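Local coordinates for peridinin-chlorophyll A protein (Amphidinium carterae, PDB 2C9E) that binds peridinin and chlorophyll a and probably serves as a water-soluble antenna that captures solar energy in the blue-green range, at residues 58-70 / 92-104. Numbering follows the deposited sequence.
Sequences MDPKLVRAAVEAH and AVNEALARMIASA. With CLA (chlorophyll a), chain B.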
loop_
_atom_site.group_PDB
_atom_site.type_symbol
_atom_site.label_atom_id
_atom_site.label_comp_id
_atom_site.label_asym_id
_atom_site.label_seq_id
_atom_site.Cartn_x
_atom_site.Cartn_y
_atom_site.Cartn_z
ATOM N N MET A 58 -13.513 2.304 6.315
ATOM C CA MET A 58 -14.225 2.206 5.043
ATOM C C MET A 58 -15.096 0.970 4.871
ATOM O O MET A 58 -14.899 -0.055 5.536
ATOM C CB MET A 58 -13.213 2.250 3.901
ATOM C CG MET A 58 -12.466 3.607 3.797
ATOM S SD MET A 58 -11.029 3.543 2.654
ATOM C CE MET A 58 -10.514 5.267 2.644
ATOM N N ASP A 59 -16.040 1.074 3.949
ATOM C CA ASP A 59 -16.946 -0.005 3.614
ATOM C C ASP A 59 -16.163 -1.025 2.756
ATOM O O ASP A 59 -15.798 -0.754 1.612
ATOM C CB ASP A 59 -18.092 0.604 2.828
ATOM C CG ASP A 59 -19.120 -0.413 2.394
ATOM O OD1 ASP A 59 -18.849 -1.626 2.414
ATOM O OD2 ASP A 59 -20.216 0.030 2.011
ATOM N N PRO A 60 -15.911 -2.226 3.291
ATOM C CA PRO A 60 -15.160 -3.186 2.483
ATOM C C PRO A 60 -15.665 -3.391 1.042
ATOM O O PRO A 60 -14.863 -3.635 0.115
ATOM C CB PRO A 60 -15.222 -4.479 3.321
ATOM C CG PRO A 60 -15.416 -3.971 4.767
ATOM C CD PRO A 60 -16.362 -2.811 4.574
ATOM N N LYS A 61 -16.980 -3.324 0.838
ATOM C CA LYS A 61 -17.503 -3.519 -0.525
ATOM C C LYS A 61 -16.953 -2.457 -1.473
ATOM O O LYS A 61 -16.604 -2.744 -2.624
ATOM C CB LYS A 61 -19.048 -3.486 -0.548
ATOM C CG LYS A 61 -19.746 -4.754 0.046
ATOM C CD LYS A 61 -20.549 -4.457 1.367
ATOM C CE LYS A 61 -19.656 -4.559 2.642
ATOM N NZ LYS A 61 -20.240 -3.929 3.865
ATOM N N LEU A 62 -16.884 -1.224 -0.988
ATOM C CA LEU A 62 -16.371 -0.112 -1.784
ATOM C C LEU A 62 -14.830 -0.134 -1.918
ATOM O O LEU A 62 -14.283 0.376 -2.909
ATOM C CB LEU A 62 -16.858 1.208 -1.184
ATOM C CG LEU A 62 -18.389 1.220 -1.118
ATOM C CD1 LEU A 62 -18.892 2.488 -0.501
ATOM C CD2 LEU A 62 -18.958 1.058 -2.552
ATOM N N VAL A 63 -14.142 -0.710 -0.928
ATOM C CA VAL A 63 -12.670 -0.836 -0.954
ATOM C C VAL A 63 -12.369 -1.814 -2.079
ATOM O O VAL A 63 -11.477 -1.630 -2.915
ATOM C CB VAL A 63 -12.101 -1.442 0.392
ATOM C CG1 VAL A 63 -10.675 -1.968 0.191
ATOM C CG2 VAL A 63 -12.081 -0.380 1.486
ATOM N N ARG A 64 -13.149 -2.871 -2.100
ATOM C CA ARG A 64 -12.971 -3.901 -3.089
ATOM C C ARG A 64 -13.228 -3.365 -4.487
ATOM O O ARG A 64 -12.436 -3.601 -5.418
ATOM C CB ARG A 64 -13.901 -5.069 -2.754
ATOM C CG ARG A 64 -13.842 -6.164 -3.766
ATOM C CD ARG A 64 -14.828 -7.311 -3.501
ATOM N NE ARG A 64 -14.358 -8.405 -4.334
ATOM C CZ ARG A 64 -13.387 -9.242 -3.983
ATOM N NH1 ARG A 64 -12.802 -9.145 -2.793
ATOM N NH2 ARG A 64 -12.939 -10.116 -4.869
ATOM N N ALA A 65 -14.319 -2.640 -4.658
ATOM C CA ALA A 65 -14.612 -2.075 -5.979
ATOM C C ALA A 65 -13.475 -1.109 -6.425
ATOM O O ALA A 65 -13.039 -1.143 -7.589
ATOM C CB ALA A 65 -15.970 -1.319 -5.944
ATOM N N ALA A 66 -13.011 -0.258 -5.507
ATOM C CA ALA A 66 -11.924 0.704 -5.778
ATOM C C ALA A 66 -10.638 0.009 -6.257
ATOM O O ALA A 66 -9.977 0.483 -7.184
ATOM C CB ALA A 66 -11.648 1.526 -4.516
ATOM N N VAL A 67 -10.278 -1.095 -5.614
ATOM C CA VAL A 67 -9.112 -1.886 -5.984
ATOM C C VAL A 67 -9.404 -2.551 -7.355
ATOM O O VAL A 67 -8.549 -2.559 -8.252
ATOM C CB VAL A 67 -8.809 -2.980 -4.891
ATOM C CG1 VAL A 67 -7.716 -3.920 -5.367
ATOM C CG2 VAL A 67 -8.295 -2.324 -3.624
ATOM N N GLU A 68 -10.610 -3.091 -7.529
ATOM C CA GLU A 68 -10.977 -3.726 -8.813
ATOM C C GLU A 68 -10.779 -2.699 -9.933
ATOM O O GLU A 68 -10.188 -3.023 -10.977
ATOM C CB GLU A 68 -12.452 -4.198 -8.821
ATOM C CG GLU A 68 -12.767 -5.300 -7.784
ATOM C CD GLU A 68 -14.263 -5.788 -7.747
ATOM O OE1 GLU A 68 -15.151 -5.093 -7.160
ATOM O OE2 GLU A 68 -14.538 -6.896 -8.296
ATOM N N ALA A 69 -11.252 -1.469 -9.705
ATOM C CA ALA A 69 -11.134 -0.393 -10.695
ATOM C C ALA A 69 -9.674 -0.094 -11.080
ATOM O O ALA A 69 -9.371 0.163 -12.260
ATOM C CB ALA A 69 -11.775 0.869 -10.181
ATOM N N HIS A 70 -8.764 -0.153 -10.097
ATOM C CA HIS A 70 -7.363 0.106 -10.396
ATOM C C HIS A 70 -6.851 -1.047 -11.197
ATOM O O HIS A 70 -6.104 -0.853 -12.135
ATOM C CB HIS A 70 -6.512 0.268 -9.116
ATOM C CG HIS A 70 -6.626 1.621 -8.493
ATOM N ND1 HIS A 70 -7.686 1.977 -7.684
ATOM C CD2 HIS A 70 -5.832 2.721 -8.586
ATOM C CE1 HIS A 70 -7.535 3.240 -7.295
ATOM N NE2 HIS A 70 -6.420 3.714 -7.829
ATOM N N ALA A 92 -13.364 5.857 -14.254
ATOM C CA ALA A 92 -13.957 4.844 -13.349
ATOM C C ALA A 92 -13.123 4.681 -12.058
ATOM O O ALA A 92 -13.665 4.347 -10.990
ATOM C CB ALA A 92 -14.073 3.490 -14.043
ATOM N N VAL A 93 -11.812 4.896 -12.140
ATOM C CA VAL A 93 -11.007 4.777 -10.921
ATOM C C VAL A 93 -11.406 5.909 -9.962
ATOM O O VAL A 93 -11.570 5.688 -8.767
ATOM C CB VAL A 93 -9.490 4.860 -11.227
ATOM C CG1 VAL A 93 -8.669 5.151 -9.923
ATOM C CG2 VAL A 93 -9.045 3.528 -11.820
ATOM N N ASN A 94 -11.601 7.109 -10.502
ATOM C CA ASN A 94 -11.960 8.224 -9.665
ATOM C C ASN A 94 -13.316 8.143 -9.053
ATOM O O ASN A 94 -13.518 8.617 -7.931
ATOM C CB ASN A 94 -11.858 9.536 -10.433
ATOM C CG ASN A 94 -10.425 9.886 -10.754
ATOM O OD1 ASN A 94 -9.523 9.563 -9.967
ATOM N ND2 ASN A 94 -10.197 10.531 -11.910
ATOM N N GLU A 95 -14.270 7.581 -9.784
ATOM C CA GLU A 95 -15.613 7.502 -9.225
ATOM C C GLU A 95 -15.662 6.441 -8.155
ATOM O O GLU A 95 -16.314 6.637 -7.124
ATOM C CB GLU A 95 -16.651 7.228 -10.309
ATOM C CG GLU A 95 -18.040 6.894 -9.727
ATOM C CD GLU A 95 -19.189 7.378 -10.593
ATOM O OE1 GLU A 95 -19.103 7.326 -11.851
ATOM O OE2 GLU A 95 -20.203 7.813 -10.001
ATOM N N ALA A 96 -14.982 5.317 -8.382
ATOM C CA ALA A 96 -14.930 4.277 -7.361
ATOM C C ALA A 96 -14.251 4.858 -6.076
ATOM O O ALA A 96 -14.760 4.704 -4.970
ATOM C CB ALA A 96 -14.150 3.073 -7.872
ATOM N N LEU A 97 -13.114 5.541 -6.230
ATOM C CA LEU A 97 -12.441 6.147 -5.051
ATOM C C LEU A 97 -13.345 7.176 -4.376
ATOM O O LEU A 97 -13.337 7.319 -3.149
ATOM C CB LEU A 97 -11.140 6.863 -5.477
ATOM C CG LEU A 97 -9.927 5.981 -5.776
ATOM C CD1 LEU A 97 -8.789 6.789 -6.342
ATOM C CD2 LEU A 97 -9.524 5.288 -4.475
ATOM N N ALA A 98 -14.119 7.926 -5.153
ATOM C CA ALA A 98 -14.948 8.930 -4.533
ATOM C C ALA A 98 -15.962 8.254 -3.649
ATOM O O ALA A 98 -16.232 8.705 -2.549
ATOM C CB ALA A 98 -15.644 9.838 -5.636
ATOM N N ARG A 99 -16.514 7.149 -4.135
ATOM C CA ARG A 99 -17.504 6.412 -3.369
ATOM C C ARG A 99 -16.854 5.729 -2.167
ATOM O O ARG A 99 -17.418 5.715 -1.068
ATOM C CB ARG A 99 -18.254 5.421 -4.298
ATOM C CG ARG A 99 -19.155 6.201 -5.294
ATOM C CD ARG A 99 -20.078 5.358 -6.170
ATOM N NE ARG A 99 -20.746 6.182 -7.212
ATOM C CZ ARG A 99 -21.615 7.179 -6.995
ATOM N NH1 ARG A 99 -21.994 7.546 -5.777
ATOM N NH2 ARG A 99 -22.100 7.834 -8.023
ATOM N N MET A 100 -15.640 5.204 -2.346
ATOM C CA MET A 100 -15.015 4.573 -1.220
ATOM C C MET A 100 -14.689 5.631 -0.163
ATOM O O MET A 100 -14.786 5.357 1.048
ATOM C CB MET A 100 -13.757 3.830 -1.658
ATOM C CG MET A 100 -12.981 3.159 -0.520
ATOM S SD MET A 100 -11.321 2.656 -1.216
ATOM C CE MET A 100 -10.323 4.225 -0.959
ATOM N N ILE A 101 -14.293 6.831 -0.581
ATOM C CA ILE A 101 -13.967 7.852 0.420
ATOM C C ILE A 101 -15.229 8.359 1.143
ATOM O O ILE A 101 -15.174 8.814 2.308
ATOM C CB ILE A 101 -13.181 9.047 -0.210
ATOM C CG1 ILE A 101 -11.846 8.517 -0.723
ATOM C CG2 ILE A 101 -12.980 10.182 0.816
ATOM C CD1 ILE A 101 -11.100 9.469 -1.511
ATOM N N ALA A 102 -16.363 8.269 0.457
ATOM C CA ALA A 102 -17.620 8.696 1.064
ATOM C C ALA A 102 -17.961 7.778 2.260
ATOM O O ALA A 102 -18.674 8.160 3.169
ATOM C CB ALA A 102 -18.750 8.674 0.011
ATOM N N SER A 103 -17.443 6.560 2.264
ATOM C CA SER A 103 -17.735 5.674 3.384
ATOM C C SER A 103 -16.728 5.809 4.531
ATOM O O SER A 103 -16.881 5.180 5.560
ATOM C CB SER A 103 -17.741 4.213 2.922
ATOM O OG SER A 103 -16.415 3.774 2.631
ATOM N N ALA A 104 -15.700 6.620 4.360
ATOM C CA ALA A 104 -14.682 6.725 5.396
ATOM C C ALA A 104 -15.023 7.681 6.533
ATOM O O ALA A 104 -15.846 8.621 6.372
ATOM C CB ALA A 104 -13.314 7.139 4.744
HETATM MG MG CLA B . -4.053 6.050 -5.646
HETATM C CHA CLA B . -4.266 9.227 -4.059
HETATM C CHB CLA B . -1.323 7.263 -7.520
HETATM C CHC CLA B . -3.061 2.831 -6.458
HETATM C CHD CLA B . -6.250 4.813 -3.241
HETATM N NA CLA B . -2.921 7.986 -5.691
HETATM C C1A CLA B . -3.274 9.172 -5.030
HETATM C C2A CLA B . -2.437 10.336 -5.566
HETATM C C3A CLA B . -1.637 9.731 -6.733
HETATM C C4A CLA B . -1.930 8.236 -6.674
HETATM C CMA CLA B . -2.115 10.372 -8.096
HETATM C CAA CLA B . -1.451 10.939 -4.569
HETATM C CBA CLA B . -0.574 9.873 -3.950
HETATM C CGA CLA B . 0.512 10.454 -3.078
HETATM O O1A CLA B . 0.203 11.197 -2.140
HETATM O O2A CLA B . 1.812 10.192 -3.300
HETATM N NB CLA B . -2.566 5.212 -6.889
HETATM C C1B CLA B . -1.608 5.901 -7.608
HETATM C C2B CLA B . -0.954 4.959 -8.498
HETATM C C3B CLA B . -1.449 3.714 -8.224
HETATM C C4B CLA B . -2.384 3.861 -7.124
HETATM C CMB CLA B . 0.098 5.232 -9.603
HETATM C CAB CLA B . -0.999 2.606 -9.084
HETATM C CBB CLA B . -1.540 1.318 -8.965
HETATM N NC CLA B . -4.563 4.173 -4.974
HETATM C C1C CLA B . -4.062 2.974 -5.470
HETATM C C2C CLA B . -4.775 1.871 -4.840
HETATM C C3C CLA B . -5.666 2.416 -3.953
HETATM C C4C CLA B . -5.558 3.874 -4.045
HETATM C CMC CLA B . -4.615 0.349 -5.206
HETATM C CAC CLA B . -6.606 1.604 -3.081
HETATM C CBC CLA B . -8.056 1.752 -3.559
HETATM N ND CLA B . -5.002 6.767 -3.968
HETATM C C1D CLA B . -5.987 6.201 -3.200
HETATM C C2D CLA B . -6.619 7.207 -2.359
HETATM C C3D CLA B . -5.993 8.371 -2.648
HETATM C C4D CLA B . -5.021 8.105 -3.663
HETATM C CMD CLA B . -7.749 7.065 -1.335
HETATM C CAD CLA B . -5.905 9.780 -2.344
HETATM O OBD CLA B . -6.683 10.522 -1.734
HETATM C CBD CLA B . -4.605 10.303 -3.005
HETATM C CGD CLA B . -4.845 11.642 -3.653
HETATM O O1D CLA B . -5.210 11.705 -4.847
HETATM O O2D CLA B . -4.651 12.768 -2.907
HETATM C CED CLA B . -4.929 14.044 -3.377
HETATM C C1 CLA B . 2.758 10.488 -2.231
HETATM C C2 CLA B . 2.623 9.485 -1.197
HETATM C C3 CLA B . 2.313 9.698 0.122
HETATM C C4 CLA B . 2.089 11.088 0.684
HETATM C C5 CLA B . 2.207 8.599 1.153
HETATM C C6 CLA B . 2.432 7.172 0.589
HETATM C C7 CLA B . 2.431 6.141 1.721
HETATM C C8 CLA B . 2.673 4.716 1.241
HETATM C C9 CLA B . 1.480 4.194 0.418
HETATM C C10 CLA B . 3.020 3.833 2.439
HETATM C C11 CLA B . 3.476 2.425 2.056
HETATM C C12 CLA B . 3.831 1.486 3.251
HETATM C C13 CLA B . 4.249 0.066 2.785
HETATM C C14 CLA B . 4.348 -0.905 3.944
HETATM C C15 CLA B . 5.590 0.126 2.032
HETATM C C16 CLA B . 5.999 -1.194 1.409
HETATM C C17 CLA B . 7.237 -1.003 0.603
HETATM C C18 CLA B . 7.779 -2.272 -0.072
HETATM C C19 CLA B . 8.315 -3.301 0.894
HETATM C C20 CLA B . 8.848 -1.905 -1.064
HETATM O O HOH W 1 -15.495 2.042 -4.423
HETATM O O HOH W 2 -5.543 6.083 -7.266
#
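S103 OG is gripped twice. It accepts the backbone N-H of D59 in an almost straight bond, D59 N to S103 OG 3.0 Å with an angle of 174° at the hydrogen, and donates to M100 O. This fastens the end of helix 87-102 to the start of helix 60-77, where the D59 carboxylate also caps K61 N. L62 and A96 are joined through a water that donates to both carbonyl oxygens. M100 swings CG anti to its backbone N (chi1 178°) and bends at chi3, which brings M100 SD to 3.5 Å from A66 CB. Its CE meets SD of M58, whose extended chain crosses it obliquely and packs its CG and CE against A104 CB. The two helices form an antiparallel pair in an all-helical pigment-binding fold. The axes of 60-70 and 92-102 approach to 8.5 Å, with 162° between their directions, and small residues permit this: A96 CB sits 3.9 Å from A66 CA and also touches A69 CB.

H70 turns its ring to the chlorophyll. H70 ND1 donates to A66 O at 2.8 Å, which fixes the turn of the imidazole; the oxygen lies in the ring plane, but the donor is above the carbonyl plane. A66 O also accepts H70 N, from the opposite face of that plane. On the far edge NE2 bonds a water, and this water O binds the chlorophyll magnesium at 2.2 Å. H70 is thus second-shell to the magnesium and probably helps position its water ligand. V93 CG1 covers one ring face in a CH-pi contact, 3.7 Å from the H70 ring centroid; chlorophyll C1C lies over the other. L97 CD1 is near the edge, while CD2 reaches the macrocycle at CHD. A leucine in place of H70 would probably leave the magnesium-bound water without its anchor and V93 without its ring face. Peridinins touch M58 and M100, V63 and V67, and H70 with V93.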